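Local structure of chaperone protein gp12 (Lactococcus phage p2, 3D8L) at residues V44-Y49 / S62-F67. The protein probably acts as a chaperone for the tape measure protein and might help keep it in solution during phage tail assembly. The protein carries 1 engineered substitution. Residues are numbered along the deposited sequence; the frame is centred on the assembly and turned at random.
Sequences VQYGLY and SDFSDF
Y46 reaches from helix 37-53 across to D63, F64 and F67 on helix 57-70. Its CB already points at that helix, and CG anti to the backbone N (chi1 -171°) brings the ring alongside F64 and F67. Its CD2 lies between the two phenylalanines, 3.7 Å from CD1 of F64 and equally close to CB of F67. The same ring turns an edge to the face of F67 in an offset edge-to-face pair, the centroids 5.5 Å apart and the planes at 63°. F73, in the loop beyond helix 57-70, meets both of these rings and extends the aromatic group. Farther out, the tyrosine OH passes D63 at 3.6 Å from its CB; the carboxylate forms a salt bridge through OD2 to K59 of its own helix. One residue on comes G47, with no side chain to stand between the helices, and here the backbones draw nearest, its CA 7.0 Å from that of F64. The F64 ring packs against the G47 backbone at a slant, CE1 lying 3.5 Å from G47 N. F43 adds an edge-to-face ring partner to F64, and I14 and T15 of helix 7-15 touch it too. The axes of the two short segments approach to 10.5 Å, with their N-to-C directions 169° apart. This is an antiparallel helical hairpin, two consecutive helices packed through aromatic residues in an all-helical fold.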
ATOM      1  N   VAL A  44      -9.647  21.462  -3.567  1.00 63.55           N
ATOM      2  CA  VAL A  44      -9.602  20.011  -3.765  1.00 63.27           C
ATOM      3  C   VAL A  44      -9.180  19.309  -2.488  1.00 63.41           C
ATOM      4  O   VAL A  44      -9.844  18.388  -2.070  1.00 63.84           O
ATOM      5  CB  VAL A  44      -8.675  19.610  -4.895  1.00 63.22           C
ATOM      6  CG1 VAL A  44      -8.680  18.121  -5.028  1.00 62.68           C
ATOM      7  CG2 VAL A  44      -9.100  20.287  -6.196  1.00 62.12           C
ATOM      8  N   GLN A  45      -8.109  19.782  -1.857  1.00 63.43           N
ATOM      9  CA  GLN A  45      -7.635  19.229  -0.590  1.00 63.44           C
ATOM     10  C   GLN A  45      -8.769  19.002   0.413  1.00 63.82           C
ATOM     11  O   GLN A  45      -8.937  17.891   0.945  1.00 63.83           O
ATOM     12  CB  GLN A  45      -6.567  20.132   0.047  1.00 62.93           C
ATOM     13  CG  GLN A  45      -6.026  19.526   1.328  1.00 63.12           C
ATOM     14  CD  GLN A  45      -4.835  20.239   1.949  1.00 62.29           C
ATOM     15  OE1 GLN A  45      -4.135  19.650   2.769  1.00 59.00           O
ATOM     16  NE2 GLN A  45      -4.620  21.507   1.597  1.00 61.12           N
ATOM     17  N   TYR A  46      -9.544  20.047   0.675  1.00 64.46           N
ATOM     18  CA  TYR A  46     -10.546  19.972   1.765  1.00 64.86           C
ATOM     19  C   TYR A  46     -11.733  19.199   1.296  1.00 65.27           C
ATOM     20  O   TYR A  46     -12.308  18.438   2.079  1.00 66.05           O
ATOM     21  CB  TYR A  46     -11.008  21.352   2.256  1.00 65.03           C
ATOM     22  CG  TYR A  46     -11.858  21.339   3.506  1.00 64.70           C
ATOM     23  CD1 TYR A  46     -11.574  20.502   4.569  1.00 65.84           C
ATOM     24  CD2 TYR A  46     -12.924  22.210   3.648  1.00 66.07           C
ATOM     25  CE1 TYR A  46     -12.357  20.517   5.724  1.00 65.25           C
ATOM     26  CE2 TYR A  46     -13.720  22.203   4.783  1.00 64.88           C
ATOM     27  CZ  TYR A  46     -13.422  21.357   5.813  1.00 64.53           C
ATOM     28  OH  TYR A  46     -14.179  21.368   6.949  1.00 64.84           O
ATOM     29  N   GLY A  47     -12.079  19.393   0.020  1.00 65.02           N
ATOM     30  CA  GLY A  47     -13.167  18.653  -0.640  1.00 64.78           C
ATOM     31  C   GLY A  47     -12.945  17.154  -0.655  1.00 64.60           C
ATOM     32  O   GLY A  47     -13.842  16.375  -0.344  1.00 64.48           O
ATOM     33  N   LEU A  48     -11.724  16.763  -0.997  1.00 64.57           N
ATOM     34  CA  LEU A  48     -11.332  15.354  -1.035  1.00 64.15           C
ATOM     35  C   LEU A  48     -11.304  14.819   0.403  1.00 63.94           C
ATOM     36  O   LEU A  48     -11.739  13.696   0.660  1.00 63.25           O
ATOM     37  CB  LEU A  48      -9.953  15.200  -1.696  1.00 63.71           C
ATOM     38  CG  LEU A  48      -9.753  14.003  -2.598  1.00 63.73           C
ATOM     39  CD1 LEU A  48      -8.280  13.856  -2.983  1.00 63.20           C
ATOM     40  CD2 LEU A  48     -10.256  12.756  -1.894  1.00 64.62           C
ATOM     41  N   TYR A  49     -10.794  15.627   1.336  1.00 63.73           N
ATOM     42  CA  TYR A  49     -10.737  15.191   2.724  1.00 63.79           C
ATOM     43  C   TYR A  49     -12.140  14.846   3.194  1.00 63.75           C
ATOM     44  O   TYR A  49     -12.386  13.780   3.759  1.00 63.18           O
ATOM     45  CB  TYR A  49     -10.179  16.283   3.634  1.00 63.84           C
ATOM     46  CG  TYR A  49     -10.307  15.923   5.094  1.00 63.56           C
ATOM     47  CD1 TYR A  49      -9.463  15.006   5.652  1.00 64.12           C
ATOM     48  CD2 TYR A  49     -11.296  16.450   5.887  1.00 62.80           C
ATOM     49  CE1 TYR A  49      -9.571  14.641   6.955  1.00 64.17           C
ATOM     50  CE2 TYR A  49     -11.416  16.076   7.216  1.00 62.96           C
ATOM     51  CZ  TYR A  49     -10.539  15.175   7.748  1.00 63.34           C
ATOM     52  OH  TYR A  49     -10.581  14.773   9.081  1.00 63.74           O
ATOM     53  N   SER A  62     -21.921  21.752   4.390  1.00 62.32           N
ATOM     54  CA  SER A  62     -21.916  23.013   5.089  1.00 62.53           C
ATOM     55  C   SER A  62     -20.516  23.327   5.633  1.00 62.77           C
ATOM     56  O   SER A  62     -20.114  24.489   5.676  1.00 63.10           O
ATOM     57  CB  SER A  62     -22.977  23.016   6.181  1.00 62.20           C
ATOM     58  OG  SER A  62     -22.567  22.205   7.238  1.00 62.13           O
ATOM     59  N   ASP A  63     -19.761  22.308   6.032  1.00 62.75           N
ATOM     60  CA  ASP A  63     -18.414  22.565   6.508  1.00 62.83           C
ATOM     61  C   ASP A  63     -17.613  23.207   5.382  1.00 62.83           C
ATOM     62  O   ASP A  63     -16.877  24.184   5.594  1.00 62.17           O
ATOM     63  CB  ASP A  63     -17.750  21.280   7.031  1.00 63.02           C
ATOM     64  CG  ASP A  63     -18.011  21.051   8.536  1.00 65.33           C
ATOM     65  OD1 ASP A  63     -18.898  21.749   9.109  1.00 68.07           O
ATOM     66  OD2 ASP A  63     -17.328  20.190   9.156  1.00 66.68           O
ATOM     67  N   PHE A  64     -17.792  22.654   4.178  1.00 62.84           N
ATOM     68  CA  PHE A  64     -17.102  23.124   2.983  1.00 62.37           C
ATOM     69  C   PHE A  64     -17.643  24.502   2.614  1.00 62.11           C
ATOM     70  O   PHE A  64     -16.914  25.402   2.238  1.00 62.35           O
ATOM     71  CB  PHE A  64     -17.331  22.141   1.840  1.00 62.42           C
ATOM     72  CG  PHE A  64     -16.419  22.347   0.665  1.00 62.69           C
ATOM     73  CD1 PHE A  64     -15.117  21.863   0.689  1.00 63.14           C
ATOM     74  CD2 PHE A  64     -16.860  23.023  -0.470  1.00 62.30           C
ATOM     75  CE1 PHE A  64     -14.270  22.052  -0.395  1.00 62.98           C
ATOM     76  CE2 PHE A  64     -16.019  23.221  -1.561  1.00 61.81           C
ATOM     77  CZ  PHE A  64     -14.732  22.728  -1.536  1.00 62.26           C
ATOM     78  N   SER A  65     -18.938  24.670   2.732  1.00 61.55           N
ATOM     79  CA  SER A  65     -19.528  25.952   2.455  1.00 61.16           C
ATOM     80  C   SER A  65     -18.881  27.077   3.269  1.00 60.65           C
ATOM     81  O   SER A  65     -18.583  28.149   2.735  1.00 60.14           O
ATOM     82  CB  SER A  65     -21.011  25.867   2.739  1.00 60.81           C
ATOM     83  OG  SER A  65     -21.629  27.031   2.300  1.00 61.10           O
ATOM     84  N   ASP A  66     -18.651  26.822   4.555  1.00 60.61           N
ATOM     85  CA  ASP A  66     -17.970  27.793   5.439  1.00 60.84           C
ATOM     86  C   ASP A  66     -16.521  28.041   5.014  1.00 60.76           C
ATOM     87  O   ASP A  66     -15.993  29.142   5.113  1.00 60.64           O
ATOM     88  CB  ASP A  66     -17.921  27.294   6.883  1.00 60.68           C
ATOM     89  CG  ASP A  66     -19.277  27.149   7.511  1.00 60.88           C
ATOM     90  OD1 ASP A  66     -20.303  27.589   6.946  1.00 61.36           O
ATOM     91  OD2 ASP A  66     -19.291  26.590   8.611  1.00 61.73           O
ATOM     92  N   PHE A  67     -15.865  26.982   4.573  1.00 60.79           N
ATOM     93  CA  PHE A  67     -14.548  27.108   4.005  1.00 60.46           C
ATOM     94  C   PHE A  67     -14.564  28.036   2.816  1.00 60.56           C
ATOM     95  O   PHE A  67     -13.608  28.765   2.603  1.00 61.55           O
ATOM     96  CB  PHE A  67     -14.024  25.763   3.585  1.00 60.28           C
ATOM     97  CG  PHE A  67     -12.922  25.839   2.615  1.00 60.74           C
ATOM     98  CD1 PHE A  67     -11.672  26.216   3.013  1.00 61.44           C
ATOM     99  CD2 PHE A  67     -13.127  25.517   1.285  1.00 60.89           C
ATOM    100  CE1 PHE A  67     -10.643  26.267   2.080  1.00 61.80           C
ATOM    101  CE2 PHE A  67     -12.111  25.565   0.373  1.00 59.95           C
ATOM    102  CZ  PHE A  67     -10.882  25.940   0.752  1.00 60.45           C
TER